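Local coordinates for protein nicotinate-nucleotide pyrophosphorylase (Pyrococcus furiosus, PDB 2I14) that probably catalyses the ATP-assisted transfer of phosphoribose from phosphoribosyl pyrophosphate to nicotinate, giving nicotinate mononucleotide for NAD(+) biosynthesis, at residues V26-T31 / I106-L111; N39-V44 / D100-G105; V44-T49 / F306-V311. All coordinates share one frame; numbering follows the deposited sequence.

How the contacts relate
Contacts 1 and 2 lie wholly in the N-terminal domain of the quinolinate phosphoribosyl transferase type, with centres 12 Å apart, and meet where Tyr-101 OH of contact 2 lies 3.0 Å from Glu-108 OE2 of contact 1, a probable hydrogen bond. Contact 3 brings in the strand 307-313, which comes much later in the chain. It shares Val-44 with contact 2, their centres 13 Å apart, and touches contact 1 through Leu-308, whose CB is 3.4 Å from Glu-108 OE1. The phosphoribosyl pyrophosphate analogue PCP binds directly to Tyr-27 in contact 1. At nearest atoms, the side chain of Tyr-101 in contact 2 is about 8 Å from PCP, and the side chain of Asp-309 in contact 3 is about 5 Å from PCP.

Contact 1 of 3, residues V26-T31 / I106-L111; sequences VYFLRT and IYETAL. With PCP (1-alpha-pyrophosphoryl-2-alpha,3-alpha-dihydroxy-4-beta-cyclopentane-methanol-5-phosphate), chain L.
With CG placed beside the backbone N and anti to the carbonyl carbon in both residues (chi1 -87° in Phe-28, -67° in Glu-108), the ring of Phe-28 and the side chain of Glu-108 reach toward each other and cross at about a right angle. The far end of the ring does the touching: Phe-28 CZ lies 3.4 Å from Glu-108 CD, and Phe-28 CE1 is 3.6 Å from Glu-108 CB. Ring and carboxylate planes are 35° apart. Thr-109 approaches the same ring at its edge, in plane, with OG1 3.7 Å from Phe-28 CD1; that hydroxyl is hydrogen-bonded to Asp-25 N. The carboxylate of Glu-108 finds its polar partner in Tyr-101 OH, and its contact with Phe-28 is one of van der Waals packing. Farther out, Leu-29 CD2 meets Ile-106 CG2 at 4.4 Å.

On one face of the Phe-28 ring sits Tyr-27, its CE2 3.7 Å above the plane and over the centre. The hydroxyl of Tyr-27 points to the bound phosphoribosyl pyrophosphate analogue, donating a hydrogen bond of 2.7 Å from OH to O2B of the terminal phosphate of PCP. Phe-28 therefore links a ligand-binding tyrosine to the start of helix 108-131, a second-shell arrangement. The analogue is also held by Gly-276 N and Gly-296 N of the second subunit, which places the pocket at a subunit interface. Here the beginning of helix 26-37 packs against the beginning of helix 108-131, while Tyr-101 of helix 101-104 touches Phe-28 and helix 65-72 packs against Tyr-107, Ala-110 and Leu-111.

Contact 2 of 3, residues N39-V44 / D100-G105; sequences NIRKKV and DYADFG
Arg-41 lays its guanidinium over the methyl of Ala-102, whose CB lies 3.4 Å above the plane and toward the rim, on the NH1 side. The arrangement is a salt-bridge network at the capped N-terminus of helix 101-104: Arg-41 serves both Asp-100, the N-cap residue, and Asp-103. Bends at chi2 and chi3 (-70° and -65°) fold the arginine chain back, bringing NE to 2.6 Å from Asp-100 OD1, while NH2 reaches Asp-103 OD2 at 3.0 Å. Neither carboxylate lies flat with the guanidinium; the plane of Asp-100 is turned 76° from it, and OD1 sits over one face.

The other oxygen of Asp-100 faces the backbone. OD2 accepts from Lys-42 N at 3.0 Å, in a nearly straight bond that arrives from above the carboxylate plane, and takes a weak capping bond from Ala-102 N. Replacing Asp-100 by an alanine would probably leave Lys-42 N and the N-terminus of the helix without this acceptor and Arg-41 NE without its charged mate, so that the guanidinium could turn more freely. Arg-41 and the helix N-terminus would be expected to favour the charged form of the carboxylate.

Beyond this polar cluster, Val-44, on the strand that runs on into the sheet, packs against helix 101-104. Lys-42 instead reaches the second subunit, where NZ is hydrogen-bonded to the backbone O of Thr-189. On the helix side, Val-44 CG2 lies 3.9 Å from Tyr-101 CB and touches the Phe-104 ring at its edge, 4.0 Å from CZ.

Contact 3 of 3, residues V44-T49 / F306-V311; sequences VLADVT and FALDIV
Segments 44-49 and 306-311 run antiparallel, their strand axes 4.2 Å apart at closest approach and their directions at 142°, joined by five backbone hydrogen bonds. Asp-47 and Asp-309 form a hydrogen-bonded pair, as do Thr-49 and Ala-307; between and beside them, Val-48 with Leu-308 and Ala-46 with Ile-310 are non-hydrogen-bonded pairs. The last two pairs project their side chains onto one face. There CG of Leu-308 stands opposite its backbone N (chi1 -180°), and the branch carries CD2 to Ala-46 CB and to 3.5 Å from Val-48 CG2. Ile-310 CG2 lies 3.9 Å from Val-44 CB. These strands are neighbours in an antiparallel sheet built from distant parts of the chain: 43-49 comes from the N-terminal domain, whereas 307-313 follows the parallel strands of the C-terminal, TIM-barrel-related domain, after which the chain comes back to pair with strand 43-49. On the other face, Val-311 CG1 approaches Asp-47 CB at 3.4 Å, the side chains crossing at about a right angle. The carboxylate of Asp-47 is hydrogen-bonded through OD1 to Gln-96 NE2. At the end of the pairing, Phe-306 turns its ring edge to Thr-49, with CD2 3.4 Å from Thr-49 O, and packs against helix 108-131.

Contact 1 of 3, residues V26-T31 / I106-L111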
loop_
_atom_site.group_PDB
_atom_site.type_symbol
_atom_site.label_atom_id
_atom_site.label_comp_id
_atom_site.label_asym_id
_atom_site.label_seq_id
_atom_site.Cartn_x
_atom_site.Cartn_y
_atom_site.Cartn_z
ATOM N N VAL A 26 -10.093 42.036 9.228
ATOM C CA VAL A 26 -9.692 43.253 9.934
ATOM C C VAL A 26 -8.265 43.681 9.706
ATOM O O VAL A 26 -8.017 44.852 9.440
ATOM C CB VAL A 26 -9.863 43.153 11.458
ATOM C CG1 VAL A 26 -11.331 43.134 11.810
ATOM C CG2 VAL A 26 -9.129 41.921 11.992
ATOM N N TYR A 27 -7.327 42.745 9.800
ATOM C CA TYR A 27 -5.934 43.118 9.632
ATOM C C TYR A 27 -5.616 43.847 8.318
ATOM O O TYR A 27 -4.489 44.311 8.103
ATOM C CB TYR A 27 -5.019 41.906 9.833
ATOM C CG TYR A 27 -4.878 40.982 8.656
ATOM C CD1 TYR A 27 -3.656 40.357 8.397
ATOM C CD2 TYR A 27 -5.955 40.699 7.818
ATOM C CE1 TYR A 27 -3.506 39.469 7.333
ATOM C CE2 TYR A 27 -5.815 39.807 6.745
ATOM C CZ TYR A 27 -4.585 39.199 6.517
ATOM O OH TYR A 27 -4.429 38.299 5.500
ATOM N N PHE A 28 -6.611 43.968 7.444
ATOM C CA PHE A 28 -6.417 44.690 6.190
ATOM C C PHE A 28 -6.818 46.152 6.435
ATOM O O PHE A 28 -6.228 47.084 5.866
ATOM C CB PHE A 28 -7.259 44.056 5.072
ATOM C CG PHE A 28 -6.565 42.919 4.361
ATOM C CD1 PHE A 28 -7.300 41.854 3.833
ATOM C CD2 PHE A 28 -5.180 42.913 4.218
ATOM C CE1 PHE A 28 -6.662 40.798 3.174
ATOM C CE2 PHE A 28 -4.531 41.865 3.562
ATOM C CZ PHE A 28 -5.272 40.804 3.041
ATOM N N LEU A 29 -7.821 46.335 7.296
ATOM C CA LEU A 29 -8.303 47.661 7.669
ATOM C C LEU A 29 -7.171 48.330 8.421
ATOM O O LEU A 29 -6.795 49.467 8.125
ATOM C CB LEU A 29 -9.516 47.554 8.590
ATOM C CG LEU A 29 -10.877 47.616 7.908
ATOM C CD1 LEU A 29 -11.991 47.411 8.929
ATOM C CD2 LEU A 29 -11.011 48.966 7.230
ATOM N N ARG A 30 -6.633 47.602 9.397
ATOM C CA ARG A 30 -5.537 48.097 10.206
ATOM C C ARG A 30 -4.360 48.426 9.314
ATOM O O ARG A 30 -3.580 49.325 9.624
ATOM C CB ARG A 30 -5.171 47.063 11.265
ATOM C CG ARG A 30 -6.290 46.886 12.266
ATOM C CD ARG A 30 -6.067 45.745 13.219
ATOM N NE ARG A 30 -7.224 45.584 14.102
ATOM C CZ ARG A 30 -7.426 44.535 14.903
ATOM N NH1 ARG A 30 -6.545 43.536 14.941
ATOM N NH2 ARG A 30 -8.509 44.478 15.669
ATOM N N THR A 31 -4.233 47.716 8.196
ATOM C CA THR A 31 -3.144 47.999 7.263
ATOM C C THR A 31 -3.381 49.336 6.572
ATOM O O THR A 31 -2.435 50.065 6.264
ATOM C CB THR A 31 -3.009 46.911 6.200
ATOM O OG1 THR A 31 -2.507 45.727 6.819
ATOM C CG2 THR A 31 -2.049 47.348 5.096
ATOM N N ILE A 106 -8.018 46.595 0.736
ATOM C CA ILE A 106 -9.136 46.192 1.563
ATOM C C ILE A 106 -10.129 45.390 0.736
ATOM O O ILE A 106 -11.264 45.176 1.160
ATOM C CB ILE A 106 -9.863 47.417 2.138
ATOM C CG1 ILE A 106 -8.852 48.476 2.587
ATOM C CG2 ILE A 106 -10.715 47.002 3.316
ATOM C CD1 ILE A 106 -8.169 49.221 1.435
ATOM N N TYR A 107 -9.710 44.945 -0.448
ATOM C CA TYR A 107 -10.602 44.181 -1.316
ATOM C C TYR A 107 -10.110 42.782 -1.647
ATOM O O TYR A 107 -10.637 42.128 -2.548
ATOM C CB TYR A 107 -10.887 44.952 -2.609
ATOM C CG TYR A 107 -11.826 46.111 -2.396
ATOM C CD1 TYR A 107 -11.342 47.405 -2.209
ATOM C CD2 TYR A 107 -13.202 45.902 -2.307
ATOM C CE1 TYR A 107 -12.205 48.464 -1.934
ATOM C CE2 TYR A 107 -14.079 46.951 -2.030
ATOM C CZ TYR A 107 -13.574 48.231 -1.842
ATOM O OH TYR A 107 -14.437 49.271 -1.554
ATOM N N GLU A 108 -9.105 42.316 -0.917
ATOM C CA GLU A 108 -8.583 40.986 -1.159
ATOM C C GLU A 108 -9.621 39.951 -0.773
ATOM O O GLU A 108 -10.046 39.138 -1.589
ATOM C CB GLU A 108 -7.320 40.748 -0.343
ATOM C CG GLU A 108 -6.163 41.607 -0.773
ATOM C CD GLU A 108 -4.822 41.039 -0.333
ATOM O OE1 GLU A 108 -4.677 39.794 -0.383
ATOM O OE2 GLU A 108 -3.914 41.833 0.040
ATOM N N THR A 109 -10.035 39.996 0.482
ATOM C CA THR A 109 -11.007 39.049 0.996
ATOM C C THR A 109 -12.194 38.811 0.054
ATOM O O THR A 109 -12.750 37.699 -0.028
ATOM C CB THR A 109 -11.519 39.531 2.340
ATOM O OG1 THR A 109 -10.402 39.927 3.142
ATOM C CG2 THR A 109 -12.294 38.423 3.046
ATOM N N ALA A 110 -12.575 39.852 -0.667
ATOM C CA ALA A 110 -13.699 39.736 -1.566
ATOM C C ALA A 110 -13.291 39.245 -2.943
ATOM O O ALA A 110 -13.837 38.268 -3.437
ATOM C CB ALA A 110 -14.411 41.079 -1.675
ATOM N N LEU A 111 -12.331 39.919 -3.568
ATOM C CA LEU A 111 -11.911 39.525 -4.910
ATOM C C LEU A 111 -11.397 38.087 -4.987
ATOM O O LEU A 111 -11.847 37.322 -5.850
ATOM C CB LEU A 111 -10.878 40.518 -5.468
ATOM C CG LEU A 111 -9.442 40.575 -4.967
ATOM C CD1 LEU A 111 -8.627 39.527 -5.699
ATOM C CD2 LEU A 111 -8.870 41.958 -5.245
HETATM C C1 PCP L . -3.140 32.944 4.634
HETATM C C2 PCP L . -4.623 33.361 4.760
HETATM C C3 PCP L . -4.956 33.166 6.262
HETATM C C4 PCP L . -4.126 31.934 6.691
HETATM C C5 PCP L . -2.912 32.076 5.829
HETATM C CP PCP L . -4.844 30.554 6.533
HETATM O O1 PCP L . -2.208 34.134 4.827
HETATM O O2 PCP L . -4.816 34.724 4.365
HETATM O O3 PCP L . -4.570 34.284 7.078
HETATM O OP PCP L . -5.254 30.207 5.168
HETATM P P PCP L . -5.169 28.696 4.572
HETATM O O1P PCP L . -6.439 28.449 3.851
HETATM O O2P PCP L . -5.001 27.779 5.739
HETATM O O3P PCP L . -3.996 28.690 3.653
HETATM P PA PCP L . -0.624 34.074 4.728
HETATM O O1A PCP L . -0.299 33.442 3.388
HETATM O O2A PCP L . -0.158 33.211 5.877
HETATM O O3A PCP L . -0.209 35.578 4.835
HETATM P PB PCP L . -0.757 36.949 4.360
HETATM O O1B PCP L . 0.216 38.054 4.586
HETATM O O2B PCP L . -1.966 37.317 5.078
HETATM O O3B PCP L . -1.092 36.944 2.908
#

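Contact 2 of 3, residues N39-V44 / D100-G105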
loop_
_atom_site.group_PDB
_atom_site.type_symbol
_atom_site.label_atom_id
_atom_site.label_comp_id
_atom_site.label_asym_id
_atom_site.label_seq_id
_atom_site.Cartn_x
_atom_site.Cartn_y
_atom_site.Cartn_z
ATOM N N ASN A 39 0.998 57.895 6.913
ATOM C CA ASN A 39 1.000 58.278 5.496
ATOM C C ASN A 39 2.120 57.671 4.646
ATOM O O ASN A 39 3.141 58.314 4.368
ATOM C CB ASN A 39 1.022 59.807 5.352
ATOM C CG ASN A 39 0.155 60.295 4.192
ATOM O OD1 ASN A 39 0.188 61.470 3.822
ATOM N ND2 ASN A 39 -0.636 59.388 3.619
ATOM N N ILE A 40 1.905 56.431 4.223
ATOM C CA ILE A 40 2.869 55.713 3.403
ATOM C C ILE A 40 2.199 55.353 2.087
ATOM O O ILE A 40 1.982 54.180 1.779
ATOM C CB ILE A 40 3.330 54.418 4.099
ATOM C CG1 ILE A 40 3.843 54.738 5.511
ATOM C CG2 ILE A 40 4.423 53.748 3.274
ATOM C CD1 ILE A 40 4.153 53.508 6.360
ATOM N N ARG A 41 1.861 56.375 1.313
ATOM C CA ARG A 41 1.199 56.169 0.034
ATOM C C ARG A 41 2.227 55.872 -1.054
ATOM O O ARG A 41 3.259 56.536 -1.149
ATOM C CB ARG A 41 0.395 57.419 -0.338
ATOM C CG ARG A 41 -0.331 58.083 0.838
ATOM C CD ARG A 41 -1.507 57.259 1.355
ATOM N NE ARG A 41 -2.575 57.136 0.363
ATOM C CZ ARG A 41 -3.815 56.749 0.642
ATOM N NH1 ARG A 41 -4.156 56.447 1.889
ATOM N NH2 ARG A 41 -4.716 56.659 -0.329
ATOM N N LYS A 42 1.944 54.860 -1.868
ATOM C CA LYS A 42 2.835 54.489 -2.961
ATOM C C LYS A 42 2.201 53.486 -3.929
ATOM O O LYS A 42 1.358 52.671 -3.545
ATOM C CB LYS A 42 4.154 53.934 -2.420
ATOM C CG LYS A 42 4.010 52.784 -1.456
ATOM C CD LYS A 42 5.364 52.129 -1.203
ATOM C CE LYS A 42 6.372 53.098 -0.601
ATOM N NZ LYS A 42 7.706 52.460 -0.455
ATOM N N LYS A 43 2.620 53.571 -5.190
ATOM C CA LYS A 43 2.114 52.710 -6.257
ATOM C C LYS A 43 2.735 51.316 -6.212
ATOM O O LYS A 43 3.956 51.164 -6.093
ATOM C CB LYS A 43 2.391 53.352 -7.627
ATOM C CG LYS A 43 1.151 53.792 -8.435
ATOM C CD LYS A 43 0.342 54.911 -7.760
ATOM C CE LYS A 43 -0.452 55.755 -8.779
ATOM N NZ LYS A 43 -1.412 54.988 -9.651
ATOM N N VAL A 44 1.878 50.302 -6.307
ATOM C CA VAL A 44 2.309 48.913 -6.288
ATOM C C VAL A 44 1.514 48.105 -7.303
ATOM O O VAL A 44 0.390 48.461 -7.665
ATOM C CB VAL A 44 2.090 48.257 -4.906
ATOM C CG1 VAL A 44 3.006 48.890 -3.870
ATOM C CG2 VAL A 44 0.622 48.394 -4.493
ATOM N N ASP A 100 -2.303 52.449 -5.334
ATOM C CA ASP A 100 -1.877 52.619 -3.956
ATOM C C ASP A 100 -2.503 51.475 -3.175
ATOM O O ASP A 100 -3.731 51.360 -3.122
ATOM C CB ASP A 100 -2.387 53.965 -3.426
ATOM C CG ASP A 100 -1.735 54.373 -2.104
ATOM O OD1 ASP A 100 -2.129 55.430 -1.556
ATOM O OD2 ASP A 100 -0.834 53.650 -1.618
ATOM N N TYR A 101 -1.669 50.619 -2.585
ATOM C CA TYR A 101 -2.197 49.495 -1.822
ATOM C C TYR A 101 -3.220 50.015 -0.828
ATOM O O TYR A 101 -4.212 49.347 -0.535
ATOM C CB TYR A 101 -1.102 48.754 -1.052
ATOM C CG TYR A 101 -1.665 47.563 -0.312
ATOM C CD1 TYR A 101 -2.023 46.408 -0.998
ATOM C CD2 TYR A 101 -1.944 47.624 1.058
ATOM C CE1 TYR A 101 -2.651 45.346 -0.346
ATOM C CE2 TYR A 101 -2.573 46.567 1.721
ATOM C CZ TYR A 101 -2.924 45.434 1.008
ATOM O OH TYR A 101 -3.570 44.389 1.629
ATOM N N ALA A 102 -2.973 51.213 -0.316
ATOM C CA ALA A 102 -3.868 51.824 0.651
ATOM C C ALA A 102 -5.304 51.928 0.141
ATOM O O ALA A 102 -6.242 51.977 0.939
ATOM C CB ALA A 102 -3.352 53.204 1.031
ATOM N N ASP A 103 -5.472 51.946 -1.179
ATOM C CA ASP A 103 -6.798 52.064 -1.790
ATOM C C ASP A 103 -7.573 50.755 -1.992
ATOM O O ASP A 103 -8.705 50.620 -1.523
ATOM C CB ASP A 103 -6.685 52.798 -3.134
ATOM C CG ASP A 103 -6.334 54.285 -2.975
ATOM O OD1 ASP A 103 -5.782 54.873 -3.937
ATOM O OD2 ASP A 103 -6.620 54.871 -1.901
ATOM N N PHE A 104 -6.965 49.788 -2.672
ATOM C CA PHE A 104 -7.628 48.510 -2.947
ATOM C C PHE A 104 -7.345 47.347 -1.989
ATOM O O PHE A 104 -8.130 46.404 -1.914
ATOM C CB PHE A 104 -7.283 48.064 -4.362
ATOM C CG PHE A 104 -5.842 47.691 -4.539
ATOM C CD1 PHE A 104 -5.418 46.385 -4.329
ATOM C CD2 PHE A 104 -4.905 48.647 -4.910
ATOM C CE1 PHE A 104 -4.078 46.032 -4.490
ATOM C CE2 PHE A 104 -3.565 48.306 -5.073
ATOM C CZ PHE A 104 -3.150 46.993 -4.862
ATOM N N GLY A 105 -6.228 47.408 -1.269
ATOM C CA GLY A 105 -5.868 46.342 -0.344
ATOM C C GLY A 105 -6.983 45.795 0.531
ATOM O O GLY A 105 -6.917 44.663 1.009
#

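Contact 3 of 3, residues V44-T49 / F306-V311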
loop_
_atom_site.group_PDB
_atom_site.type_symbol
_atom_site.label_atom_id
_atom_site.label_comp_id
_atom_site.label_asym_id
_atom_site.label_seq_id
_atom_site.Cartn_x
_atom_site.Cartn_y
_atom_site.Cartn_z
ATOM N N VAL A 44 1.878 50.302 -6.307
ATOM C CA VAL A 44 2.309 48.913 -6.288
ATOM C C VAL A 44 1.514 48.105 -7.303
ATOM O O VAL A 44 0.390 48.461 -7.665
ATOM C CB VAL A 44 2.090 48.257 -4.906
ATOM C CG1 VAL A 44 3.006 48.890 -3.870
ATOM C CG2 VAL A 44 0.622 48.394 -4.493
ATOM N N LEU A 45 2.118 47.017 -7.767
ATOM C CA LEU A 45 1.467 46.123 -8.705
ATOM C C LEU A 45 1.325 44.791 -7.987
ATOM O O LEU A 45 2.318 44.186 -7.573
ATOM C CB LEU A 45 2.310 45.947 -9.969
ATOM C CG LEU A 45 1.726 45.019 -11.047
ATOM C CD1 LEU A 45 0.336 45.476 -11.427
ATOM C CD2 LEU A 45 2.638 45.002 -12.263
ATOM N N ALA A 46 0.085 44.353 -7.812
ATOM C CA ALA A 46 -0.178 43.089 -7.146
ATOM C C ALA A 46 -0.579 42.029 -8.181
ATOM O O ALA A 46 -1.209 42.324 -9.199
ATOM C CB ALA A 46 -1.273 43.265 -6.083
ATOM N N ASP A 47 -0.182 40.792 -7.901
ATOM C CA ASP A 47 -0.444 39.643 -8.752
ATOM C C ASP A 47 -1.412 38.686 -8.072
ATOM O O ASP A 47 -1.458 38.592 -6.839
ATOM C CB ASP A 47 0.865 38.886 -8.994
ATOM C CG ASP A 47 1.348 38.969 -10.430
ATOM O OD1 ASP A 47 0.808 39.813 -11.183
ATOM O OD2 ASP A 47 2.277 38.200 -10.798
ATOM N N VAL A 48 -2.187 37.972 -8.879
ATOM C CA VAL A 48 -3.102 36.973 -8.355
ATOM C C VAL A 48 -2.740 35.648 -9.019
ATOM O O VAL A 48 -2.808 35.516 -10.246
ATOM C CB VAL A 48 -4.555 37.323 -8.650
ATOM C CG1 VAL A 48 -5.437 36.170 -8.254
ATOM C CG2 VAL A 48 -4.955 38.542 -7.856
ATOM N N THR A 49 -2.318 34.682 -8.206
ATOM C CA THR A 49 -1.930 33.352 -8.707
ATOM C C THR A 49 -2.240 32.253 -7.686
ATOM O O THR A 49 -2.885 32.486 -6.670
ATOM C CB THR A 49 -0.413 33.268 -8.960
ATOM O OG1 THR A 49 0.255 33.400 -7.701
ATOM C CG2 THR A 49 0.067 34.386 -9.880
ATOM N N PHE A 306 -6.204 30.854 -4.541
ATOM C CA PHE A 306 -5.777 32.096 -5.197
ATOM C C PHE A 306 -5.249 33.105 -4.174
ATOM O O PHE A 306 -5.870 33.321 -3.139
ATOM C CB PHE A 306 -6.955 32.705 -5.982
ATOM C CG PHE A 306 -7.033 32.261 -7.418
ATOM C CD1 PHE A 306 -8.258 31.948 -8.002
ATOM C CD2 PHE A 306 -5.884 32.165 -8.196
ATOM C CE1 PHE A 306 -8.343 31.541 -9.339
ATOM C CE2 PHE A 306 -5.952 31.757 -9.537
ATOM C CZ PHE A 306 -7.189 31.444 -10.107
ATOM N N ALA A 307 -4.109 33.721 -4.455
ATOM C CA ALA A 307 -3.559 34.701 -3.530
ATOM C C ALA A 307 -3.138 35.989 -4.228
ATOM O O ALA A 307 -2.666 35.966 -5.360
ATOM C CB ALA A 307 -2.378 34.103 -2.780
ATOM N N LEU A 308 -3.317 37.113 -3.540
ATOM C CA LEU A 308 -2.944 38.423 -4.071
ATOM C C LEU A 308 -1.609 38.843 -3.446
ATOM O O LEU A 308 -1.521 39.075 -2.236
ATOM C CB LEU A 308 -4.033 39.451 -3.724
ATOM C CG LEU A 308 -3.866 40.904 -4.185
ATOM C CD1 LEU A 308 -2.785 41.635 -3.387
ATOM C CD2 LEU A 308 -3.525 40.902 -5.665
ATOM N N ASP A 309 -0.567 38.945 -4.262
ATOM C CA ASP A 309 0.744 39.337 -3.745
ATOM C C ASP A 309 1.434 40.430 -4.554
ATOM O O ASP A 309 1.603 40.299 -5.765
ATOM C CB ASP A 309 1.684 38.134 -3.697
ATOM C CG ASP A 309 1.066 36.935 -3.019
ATOM O OD1 ASP A 309 0.391 37.104 -1.981
ATOM O OD2 ASP A 309 1.270 35.813 -3.519
ATOM N N ILE A 310 1.846 41.501 -3.876
ATOM C CA ILE A 310 2.552 42.596 -4.545
ATOM C C ILE A 310 3.898 42.086 -5.060
ATOM O O ILE A 310 4.745 41.633 -4.297
ATOM C CB ILE A 310 2.745 43.798 -3.595
ATOM C CG1 ILE A 310 2.990 43.306 -2.175
ATOM C CG2 ILE A 310 1.505 44.668 -3.605
ATOM C CD1 ILE A 310 2.841 44.393 -1.136
ATOM N N VAL A 311 4.061 42.137 -6.375
ATOM C CA VAL A 311 5.270 41.671 -7.039
ATOM C C VAL A 311 6.135 42.830 -7.530
ATOM O O VAL A 311 7.223 42.621 -8.067
ATOM C CB VAL A 311 4.919 40.797 -8.242
ATOM C CG1 VAL A 311 3.994 39.674 -7.814
ATOM C CG2 VAL A 311 4.259 41.641 -9.302
#